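Local coordinates for protein glycerol-3-phosphate dehydrogenase [NAD(+)] (Dunaliella salina, PDB 6IUY) that probably interconverts dihydroxyacetone phosphate and sn-glycerol 3-phosphate with NAD(H), and pairs this dehydrogenase with a phosphatase-like domain for glycerol production, at residues K464-G476 / L520-E534. Residues are numbered along the deposited sequence; the frame is centred on the assembly and turned at random.
Sequences KNIVAVGAGIGDG and LIASSYGGRNRRVAE. With 13P (1,3-dihydroxyacetonephosphate), chain D; NAD (nicotinamide-adenine-dinucleotide), chain C.
Asp475 and Arg530 carry the charged end of this contact, a worked example of two helices pressed close enough for backbone to meet backbone. NH1 of Arg530 reaches the anti side of the Asp475 carboxylate, at OD2, over a short 2.5 Å but with a bent N-H...O angle of 133°. NH2 of the same guanidinium grips Glu534 OE1 at 3.0 Å, from above that carboxylate's plane, so one cation probably offsets the mutual repulsion of two acids; Lys484 is a second partner of Asp475.

Close packing follows from small residues. The axes of helices 464-476 and 528-534 approach to 7.0 Å at a crossing angle of -39°, and Gly472 lets its CA lie 3.6 Å from Arg530 O in a CA-H...O contact. The CB of Ala533 settles against Val469 O, while Ala468 rests on Ser523 O.

Both segments belong to the all-helical C-terminal domain of the glycerol-3-phosphate dehydrogenase family; the start of 464-476 and the break between helices 520-526 and 528-534 line the dihydroxyacetone phosphate pocket. Here Gly527 is the N-cap of helix 528-534, whose first amides hold the substrate phosphate. Arg528 N donates to O2P of dihydroxyacetone phosphate at 2.7 Å. Asn529 N donates to O3P of the same ligand at 2.6 Å. The Arg528 guanidinium has NAD N7N over one face and dihydroxyacetone phosphate O1 at its edge, and its NH1 bonds NAD O2A.

Apolar contact is made near the start of both segments. Leu520 has CG anti to the backbone N (chi1 171°), which carries it to Val467's side; the side chains cross at about a right angle, with Leu520 CD1 tight against Val467 CB at 3.3 Å. Helix 481-502 backs Leu520 through Leu492.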
ATOM      1  N   LYS A 464     -12.112   0.282  -7.303  1.00 34.43           N
ATOM      2  CA  LYS A 464     -12.451   0.546  -5.915  1.00 35.92           C
ATOM      3  C   LYS A 464     -13.939   0.850  -5.707  1.00 38.86           C
ATOM      4  O   LYS A 464     -14.449   0.713  -4.586  1.00 33.19           O
ATOM      5  CB  LYS A 464     -11.579   1.689  -5.389  1.00 38.40           C
ATOM      6  CG  LYS A 464     -12.310   2.881  -4.855  1.00 44.53           C
ATOM      7  CD  LYS A 464     -12.905   3.725  -5.926  1.00 39.52           C
ATOM      8  CE  LYS A 464     -13.323   5.036  -5.313  1.00 41.97           C
ATOM      9  NZ  LYS A 464     -14.371   5.773  -6.051  1.00 37.65           N
ATOM     10  N   ASN A 465     -14.638   1.242  -6.776  1.00 35.27           N
ATOM     11  CA  ASN A 465     -16.074   1.507  -6.689  1.00 37.27           C
ATOM     12  C   ASN A 465     -16.845   0.217  -6.598  1.00 32.43           C
ATOM     13  O   ASN A 465     -17.954   0.199  -6.092  1.00 34.80           O
ATOM     14  CB  ASN A 465     -16.591   2.318  -7.897  1.00 36.13           C
ATOM     15  CG  ASN A 465     -16.322   3.800  -7.759  1.00 37.86           C
ATOM     16  OD1 ASN A 465     -16.324   4.339  -6.655  1.00 34.20           O
ATOM     17  ND2 ASN A 465     -16.072   4.469  -8.885  1.00 37.89           N
ATOM     18  N   ILE A 466     -16.285  -0.866  -7.117  1.00 29.71           N
ATOM     19  CA  ILE A 466     -16.900  -2.173  -6.869  1.00 36.28           C
ATOM     20  C   ILE A 466     -16.839  -2.488  -5.365  1.00 38.16           C
ATOM     21  O   ILE A 466     -17.849  -2.827  -4.760  1.00 39.77           O
ATOM     22  CB  ILE A 466     -16.197  -3.330  -7.621  1.00 39.52           C
ATOM     23  CG1 ILE A 466     -16.241  -3.134  -9.136  1.00 37.34           C
ATOM     24  CG2 ILE A 466     -16.817  -4.693  -7.212  1.00 35.02           C
ATOM     25  CD1 ILE A 466     -15.495  -4.244  -9.898  1.00 35.58           C
ATOM     26  N   VAL A 467     -15.647  -2.378  -4.767  1.00 34.75           N
ATOM     27  CA  VAL A 467     -15.482  -2.653  -3.328  1.00 39.46           C
ATOM     28  C   VAL A 467     -16.377  -1.748  -2.491  1.00 40.10           C
ATOM     29  O   VAL A 467     -16.877  -2.170  -1.452  1.00 39.48           O
ATOM     30  CB  VAL A 467     -14.000  -2.467  -2.844  1.00 37.04           C
ATOM     31  CG1 VAL A 467     -13.864  -2.856  -1.390  1.00 35.65           C
ATOM     32  CG2 VAL A 467     -13.042  -3.290  -3.689  1.00 36.33           C
ATOM     33  N   ALA A 468     -16.589  -0.502  -2.930  1.00 36.95           N
ATOM     34  CA  ALA A 468     -17.429   0.421  -2.163  1.00 36.06           C
ATOM     35  C   ALA A 468     -18.888  -0.036  -2.174  1.00 38.95           C
ATOM     36  O   ALA A 468     -19.619   0.203  -1.201  1.00 36.70           O
ATOM     37  CB  ALA A 468     -17.316   1.860  -2.696  1.00 35.57           C
ATOM     38  N   VAL A 469     -19.320  -0.681  -3.260  1.00 35.42           N
ATOM     39  CA  VAL A 469     -20.654  -1.296  -3.285  1.00 33.62           C
ATOM     40  C   VAL A 469     -20.704  -2.414  -2.249  1.00 34.56           C
ATOM     41  O   VAL A 469     -21.622  -2.474  -1.428  1.00 33.65           O
ATOM     42  CB  VAL A 469     -21.022  -1.843  -4.692  1.00 34.23           C
ATOM     43  CG1 VAL A 469     -22.304  -2.708  -4.643  1.00 34.18           C
ATOM     44  CG2 VAL A 469     -21.247  -0.673  -5.653  1.00 38.48           C
ATOM     45  N   GLY A 470     -19.696  -3.280  -2.264  1.00 36.97           N
ATOM     46  CA  GLY A 470     -19.629  -4.350  -1.287  1.00 39.01           C
ATOM     47  C   GLY A 470     -19.623  -3.804   0.125  1.00 38.89           C
ATOM     48  O   GLY A 470     -20.319  -4.315   0.982  1.00 42.73           O
ATOM     49  N   ALA A 471     -18.836  -2.762   0.365  1.00 37.53           N
ATOM     50  CA  ALA A 471     -18.762  -2.142   1.681  1.00 37.49           C
ATOM     51  C   ALA A 471     -20.117  -1.649   2.147  1.00 41.66           C
ATOM     52  O   ALA A 471     -20.449  -1.770   3.324  1.00 38.23           O
ATOM     53  CB  ALA A 471     -17.766  -0.977   1.672  1.00 33.68           C
ATOM     54  N   GLY A 472     -20.888  -1.055   1.233  1.00 39.91           N
ATOM     55  CA  GLY A 472     -22.215  -0.557   1.561  1.00 36.55           C
ATOM     56  C   GLY A 472     -23.258  -1.654   1.722  1.00 35.93           C
ATOM     57  O   GLY A 472     -24.226  -1.484   2.444  1.00 38.57           O
ATOM     58  N   ILE A 473     -23.096  -2.775   1.031  1.00 38.20           N
ATOM     59  CA  ILE A 473     -23.971  -3.918   1.279  1.00 39.18           C
ATOM     60  C   ILE A 473     -23.719  -4.399   2.712  1.00 42.88           C
ATOM     61  O   ILE A 473     -24.658  -4.663   3.453  1.00 39.51           O
ATOM     62  CB  ILE A 473     -23.737  -5.062   0.290  1.00 41.24           C
ATOM     63  CG1 ILE A 473     -24.171  -4.651  -1.120  1.00 38.11           C
ATOM     64  CG2 ILE A 473     -24.519  -6.290   0.711  1.00 41.43           C
ATOM     65  CD1 ILE A 473     -23.725  -5.636  -2.185  1.00 37.08           C
ATOM     66  N   GLY A 474     -22.447  -4.441   3.109  1.00 39.27           N
ATOM     67  CA  GLY A 474     -22.084  -4.697   4.492  1.00 42.21           C
ATOM     68  C   GLY A 474     -22.795  -3.788   5.470  1.00 43.32           C
ATOM     69  O   GLY A 474     -23.423  -4.263   6.422  1.00 44.50           O
ATOM     70  N   ASP A 475     -22.712  -2.481   5.229  1.00 42.10           N
ATOM     71  CA  ASP A 475     -23.348  -1.492   6.083  1.00 37.17           C
ATOM     72  C   ASP A 475     -24.849  -1.724   6.182  1.00 41.90           C
ATOM     73  O   ASP A 475     -25.448  -1.549   7.246  1.00 46.79           O
ATOM     74  CB  ASP A 475     -23.102  -0.077   5.558  1.00 43.16           C
ATOM     75  CG  ASP A 475     -21.692   0.437   5.841  1.00 43.85           C
ATOM     76  OD1 ASP A 475     -20.982  -0.155   6.669  1.00 46.44           O
ATOM     77  OD2 ASP A 475     -21.295   1.467   5.235  1.00 43.67           O
ATOM     78  N   GLY A 476     -25.464  -2.078   5.059  1.00 42.62           N
ATOM     79  CA  GLY A 476     -26.899  -2.290   5.008  1.00 44.62           C
ATOM     80  C   GLY A 476     -27.281  -3.496   5.848  1.00 45.73           C
ATOM     81  O   GLY A 476     -28.325  -3.507   6.481  1.00 45.04           O
ATOM     82  N   LEU A 520     -10.052   3.909  -1.754  1.00 38.75           N
ATOM     83  CA  LEU A 520     -10.918   2.782  -1.420  1.00 39.52           C
ATOM     84  C   LEU A 520     -11.626   3.004  -0.076  1.00 37.28           C
ATOM     85  O   LEU A 520     -12.804   2.646   0.110  1.00 38.01           O
ATOM     86  CB  LEU A 520     -10.092   1.494  -1.399  1.00 36.53           C
ATOM     87  CG  LEU A 520     -10.736   0.223  -0.868  1.00 36.80           C
ATOM     88  CD1 LEU A 520     -11.790  -0.280  -1.832  1.00 41.18           C
ATOM     89  CD2 LEU A 520      -9.680  -0.827  -0.636  1.00 39.43           C
ATOM     90  N   ILE A 521     -10.908   3.639   0.841  1.00 35.10           N
ATOM     91  CA  ILE A 521     -11.385   3.886   2.197  1.00 38.79           C
ATOM     92  C   ILE A 521     -12.432   5.003   2.221  1.00 39.45           C
ATOM     93  O   ILE A 521     -13.560   4.806   2.697  1.00 35.35           O
ATOM     94  CB  ILE A 521     -10.207   4.252   3.124  1.00 33.14           C
ATOM     95  CG1 ILE A 521      -9.309   3.028   3.333  1.00 37.01           C
ATOM     96  CG2 ILE A 521     -10.704   4.785   4.472  1.00 32.94           C
ATOM     97  CD1 ILE A 521      -8.089   3.292   4.246  1.00 39.02           C
ATOM     98  N   ALA A 522     -12.051   6.170   1.700  1.00 37.47           N
ATOM     99  CA  ALA A 522     -12.967   7.310   1.599  1.00 39.16           C
ATOM    100  C   ALA A 522     -14.241   6.920   0.892  1.00 35.48           C
ATOM    101  O   ALA A 522     -15.327   7.299   1.320  1.00 43.31           O
ATOM    102  CB  ALA A 522     -12.298   8.490   0.877  1.00 33.01           C
ATOM    103  N   SER A 523     -14.128   6.154  -0.185  1.00 38.03           N
ATOM    104  CA  SER A 523     -15.322   5.772  -0.941  1.00 38.74           C
ATOM    105  C   SER A 523     -16.141   4.696  -0.260  1.00 38.74           C
ATOM    106  O   SER A 523     -17.363   4.595  -0.480  1.00 38.92           O
ATOM    107  CB  SER A 523     -14.928   5.313  -2.342  1.00 39.92           C
ATOM    108  OG  SER A 523     -14.150   6.335  -2.940  1.00 39.32           O
ATOM    109  N   SER A 524     -15.477   3.880   0.558  1.00 40.20           N
ATOM    110  CA  SER A 524     -16.153   2.815   1.292  1.00 33.02           C
ATOM    111  C   SER A 524     -16.805   3.375   2.538  1.00 33.39           C
ATOM    112  O   SER A 524     -17.754   2.806   3.047  1.00 36.09           O
ATOM    113  CB  SER A 524     -15.171   1.690   1.644  1.00 39.93           C
ATOM    114  OG  SER A 524     -14.703   1.084   0.452  1.00 35.18           O
ATOM    115  N   TYR A 525     -16.325   4.522   3.016  1.00 38.28           N
ATOM    116  CA  TYR A 525     -16.942   5.113   4.189  1.00 39.60           C
ATOM    117  C   TYR A 525     -17.741   6.394   3.883  1.00 41.99           C
ATOM    118  O   TYR A 525     -18.599   6.773   4.667  1.00 43.69           O
ATOM    119  CB  TYR A 525     -15.879   5.386   5.277  1.00 37.06           C
ATOM    120  CG  TYR A 525     -15.440   4.112   5.996  1.00 43.98           C
ATOM    121  CD1 TYR A 525     -14.516   3.242   5.419  1.00 41.07           C
ATOM    122  CD2 TYR A 525     -15.986   3.761   7.236  1.00 45.71           C
ATOM    123  CE1 TYR A 525     -14.127   2.067   6.073  1.00 44.14           C
ATOM    124  CE2 TYR A 525     -15.604   2.597   7.884  1.00 42.80           C
ATOM    125  CZ  TYR A 525     -14.676   1.765   7.303  1.00 40.53           C
ATOM    126  OH  TYR A 525     -14.310   0.614   7.953  1.00 54.46           O
ATOM    127  N   GLY A 526     -17.497   7.049   2.755  1.00 36.83           N
ATOM    128  CA  GLY A 526     -18.164   8.319   2.524  1.00 37.22           C
ATOM    129  C   GLY A 526     -18.672   8.585   1.118  1.00 38.62           C
ATOM    130  O   GLY A 526     -18.981   9.717   0.798  1.00 41.01           O
ATOM    131  N   GLY A 527     -18.757   7.566   0.270  1.00 38.85           N
ATOM    132  CA  GLY A 527     -19.068   7.821  -1.132  1.00 37.70           C
ATOM    133  C   GLY A 527     -20.497   7.495  -1.514  1.00 42.43           C
ATOM    134  O   GLY A 527     -21.295   7.031  -0.687  1.00 37.62           O
ATOM    135  N   ARG A 528     -20.834   7.743  -2.774  1.00 40.21           N
ATOM    136  CA  ARG A 528     -22.208   7.593  -3.213  1.00 37.40           C
ATOM    137  C   ARG A 528     -22.544   6.139  -3.411  1.00 34.90           C
ATOM    138  O   ARG A 528     -23.691   5.742  -3.220  1.00 35.41           O
ATOM    139  CB  ARG A 528     -22.455   8.388  -4.505  1.00 36.60           C
ATOM    140  CG  ARG A 528     -22.199   9.882  -4.337  1.00 38.84           C
ATOM    141  CD  ARG A 528     -22.085  10.606  -5.677  1.00 37.09           C
ATOM    142  NE  ARG A 528     -21.042  10.057  -6.546  1.00 43.70           N
ATOM    143  CZ  ARG A 528     -20.785  10.508  -7.778  1.00 41.34           C
ATOM    144  NH1 ARG A 528     -21.481  11.524  -8.272  1.00 38.32           N
ATOM    145  NH2 ARG A 528     -19.843   9.953  -8.515  1.00 35.72           N
ATOM    146  N   ASN A 529     -21.551   5.350  -3.820  1.00 36.27           N
ATOM    147  CA  ASN A 529     -21.738   3.922  -4.056  1.00 38.02           C
ATOM    148  C   ASN A 529     -22.071   3.170  -2.781  1.00 38.78           C
ATOM    149  O   ASN A 529     -22.953   2.299  -2.772  1.00 37.80           O
ATOM    150  CB  ASN A 529     -20.493   3.307  -4.692  1.00 37.26           C
ATOM    151  CG  ASN A 529     -20.339   3.682  -6.154  1.00 42.37           C
ATOM    152  OD1 ASN A 529     -21.167   3.301  -7.005  1.00 37.14           O
ATOM    153  ND2 ASN A 529     -19.264   4.410  -6.466  1.00 38.46           N
ATOM    154  N   ARG A 530     -21.341   3.496  -1.717  1.00 38.67           N
ATOM    155  CA  ARG A 530     -21.598   2.949  -0.374  1.00 38.96           C
ATOM    156  C   ARG A 530     -22.978   3.351   0.078  1.00 39.77           C
ATOM    157  O   ARG A 530     -23.708   2.555   0.666  1.00 36.47           O
ATOM    158  CB  ARG A 530     -20.569   3.461   0.647  1.00 33.76           C
ATOM    159  CG  ARG A 530     -20.762   2.949   2.075  1.00 36.03           C
ATOM    160  CD  ARG A 530     -20.462   4.004   3.113  1.00 37.43           C
ATOM    161  NE  ARG A 530     -21.620   4.875   3.326  1.00 42.85           N
ATOM    162  CZ  ARG A 530     -22.753   4.469   3.890  1.00 44.99           C
ATOM    163  NH1 ARG A 530     -22.884   3.200   4.285  1.00 40.30           N
ATOM    164  NH2 ARG A 530     -23.756   5.318   4.043  1.00 43.92           N
ATOM    165  N   ARG A 531     -23.332   4.607  -0.185  1.00 38.67           N
ATOM    166  CA  ARG A 531     -24.566   5.163   0.362  1.00 37.63           C
ATOM    167  C   ARG A 531     -25.787   4.506  -0.252  1.00 44.44           C
ATOM    168  O   ARG A 531     -26.737   4.136   0.458  1.00 43.37           O
ATOM    169  CB  ARG A 531     -24.621   6.663   0.142  1.00 44.25           C
ATOM    170  CG  ARG A 531     -25.848   7.309   0.771  1.00 46.69           C
ATOM    171  CD  ARG A 531     -25.965   8.779   0.386  1.00 45.35           C
ATOM    172  NE  ARG A 531     -27.367   9.174   0.370  1.00 55.67           N
ATOM    173  CZ  ARG A 531     -27.918   9.941  -0.565  1.00 48.00           C
ATOM    174  NH1 ARG A 531     -27.179  10.404  -1.563  1.00 46.03           N
ATOM    175  NH2 ARG A 531     -29.207  10.238  -0.497  1.00 53.54           N
ATOM    176  N   VAL A 532     -25.754   4.340  -1.574  1.00 35.05           N
ATOM    177  CA  VAL A 532     -26.851   3.707  -2.276  1.00 37.45           C
ATOM    178  C   VAL A 532     -26.938   2.210  -2.039  1.00 36.43           C
ATOM    179  O   VAL A 532     -28.034   1.640  -2.019  1.00 33.22           O
ATOM    180  CB  VAL A 532     -26.746   3.927  -3.799  1.00 34.46           C
ATOM    181  CG1 VAL A 532     -27.867   3.171  -4.506  1.00 30.65           C
ATOM    182  CG2 VAL A 532     -26.796   5.412  -4.111  1.00 32.02           C
ATOM    183  N   ALA A 533     -25.783   1.567  -1.929  1.00 30.44           N
ATOM    184  CA  ALA A 533     -25.735   0.138  -1.750  1.00 36.86           C
ATOM    185  C   ALA A 533     -26.242  -0.215  -0.352  1.00 37.46           C
ATOM    186  O   ALA A 533     -26.922  -1.211  -0.182  1.00 38.44           O
ATOM    187  CB  ALA A 533     -24.324  -0.392  -1.982  1.00 30.92           C
ATOM    188  N   GLU A 534     -25.945   0.629   0.631  1.00 39.08           N
ATOM    189  CA  GLU A 534     -26.506   0.470   1.966  1.00 40.22           C
ATOM    190  C   GLU A 534     -28.035   0.445   1.899  1.00 44.25           C
ATOM    191  O   GLU A 534     -28.669  -0.487   2.409  1.00 41.48           O
ATOM    192  CB  GLU A 534     -26.039   1.593   2.892  1.00 40.16           C
ATOM    193  CG  GLU A 534     -26.774   1.646   4.259  1.00 41.85           C
ATOM    194  CD  GLU A 534     -26.154   2.672   5.210  1.00 51.61           C
ATOM    195  OE1 GLU A 534     -26.215   3.888   4.931  1.00 59.31           O
ATOM    196  OE2 GLU A 534     -25.576   2.271   6.234  1.00 57.03           O
TER
HETATM  197  P   13P D 702     -18.599   7.560  -5.200  0.61 45.18           P
HETATM  198  O1P 13P D 702     -17.133   7.335  -4.918  0.86 48.23           O
HETATM  199  O2P 13P D 702     -18.982   8.816  -4.473  0.88 38.29           O
HETATM  200  O3P 13P D 702     -19.353   6.365  -4.680  0.33 40.72           O
HETATM  201  O1  13P D 702     -18.999   7.740  -6.737  0.26 42.05           O
HETATM  202  C1  13P D 702     -18.100   7.495  -7.794  1.00 39.52           C
HETATM  203  C2  13P D 702     -16.852   8.237  -7.446  1.00 40.87           C
HETATM  204  O2  13P D 702     -16.925   9.266  -6.809  0.10 41.08           O
HETATM  205  C3  13P D 702     -15.507   7.717  -7.867  1.00 45.16           C
HETATM  206  O3  13P D 702     -14.590   7.946  -6.808  0.26 40.68           O
HETATM  207  PA  NAD C 701     -22.082  13.256 -11.672  1.00 34.79           P
HETATM  208  O1A NAD C 701     -22.323  14.444 -10.836  1.00 30.91           O
HETATM  209  O2A NAD C 701     -22.090  11.939 -10.908  1.00 37.43           O
HETATM  210  O5B NAD C 701     -23.219  13.126 -12.831  1.00 35.89           O
HETATM  211  C5B NAD C 701     -23.933  14.289 -13.276  1.00 35.64           C
HETATM  212  C4B NAD C 701     -23.585  14.581 -14.758  1.00 35.69           C
HETATM  213  O4B NAD C 701     -24.063  13.634 -15.519  1.00 40.83           O
HETATM  214  C3B NAD C 701     -24.316  15.848 -15.212  1.00 39.02           C
HETATM  215  O3B NAD C 701     -23.498  16.922 -15.298  1.00 39.80           O
HETATM  216  C2B NAD C 701     -24.869  15.490 -16.604  1.00 36.02           C
HETATM  217  O2B NAD C 701     -24.562  16.615 -17.540  1.00 44.05           O
HETATM  218  C1B NAD C 701     -24.253  14.400 -16.913  1.00 35.72           C
HETATM  219  N9A NAD C 701     -25.041  13.652 -17.797  1.00 36.63           N
HETATM  220  C8A NAD C 701     -26.283  13.148 -17.608  1.00 36.67           C
HETATM  221  N7A NAD C 701     -26.633  12.501 -18.742  1.00 36.88           N
HETATM  222  C5A NAD C 701     -25.621  12.620 -19.643  1.00 39.71           C
HETATM  223  C6A NAD C 701     -25.463  12.176 -20.943  1.00 38.14           C
HETATM  224  N6A NAD C 701     -26.405  11.432 -21.707  1.00 43.24           N
HETATM  225  N1A NAD C 701     -24.326  12.428 -21.605  1.00 41.02           N
HETATM  226  C2A NAD C 701     -23.336  13.137 -20.991  1.00 41.90           C
HETATM  227  N3A NAD C 701     -23.490  13.585 -19.725  1.00 35.87           N
HETATM  228  C4A NAD C 701     -24.635  13.323 -19.056  1.00 37.95           C
HETATM  229  O3  NAD C 701     -20.658  13.448 -12.389  1.00 36.60           O
HETATM  230  PN  NAD C 701     -19.235  13.661 -11.682  1.00 35.86           P
HETATM  231  O1N NAD C 701     -19.392  13.850 -10.184  1.00 37.32           O
HETATM  232  O2N NAD C 701     -18.518  14.857 -12.265  1.00 32.00           O
HETATM  233  O5D NAD C 701     -18.417  12.327 -11.890  1.00 36.21           O
HETATM  234  C5D NAD C 701     -17.936  11.952 -13.168  1.00 39.20           C
HETATM  235  C4D NAD C 701     -16.713  11.051 -12.947  1.00 37.00           C
HETATM  236  O4D NAD C 701     -15.985  11.503 -11.942  1.00 34.47           O
HETATM  237  C3D NAD C 701     -17.192   9.674 -12.536  1.00 34.45           C
HETATM  238  O3D NAD C 701     -16.531   8.752 -13.257  1.00 34.45           O
HETATM  239  C2D NAD C 701     -16.828   9.553 -11.030  1.00 38.45           C
HETATM  240  O2D NAD C 701     -16.657   8.107 -10.729  1.00 36.92           O
HETATM  241  C1D NAD C 701     -15.743  10.266 -10.920  1.00 37.75           C
HETATM  242  N1N NAD C 701     -15.489  10.818  -9.604  1.00 38.38           N
HETATM  243  C2N NAD C 701     -16.482  11.390  -8.837  1.00 36.14           C
HETATM  244  C3N NAD C 701     -16.186  11.911  -7.578  1.00 41.35           C
HETATM  245  C7N NAD C 701     -17.331  12.517  -6.739  1.00 41.30           C
HETATM  246  O7N NAD C 701     -17.181  12.721  -5.551  1.00 41.86           O
HETATM  247  N7N NAD C 701     -18.569  12.848  -7.401  1.00 40.80           N
HETATM  248  C4N NAD C 701     -14.902  11.872  -7.079  1.00 43.10           C
HETATM  249  C5N NAD C 701     -13.894  11.327  -7.855  1.00 38.17           C
HETATM  250  C6N NAD C 701     -14.201  10.815  -9.116  1.00 39.32           C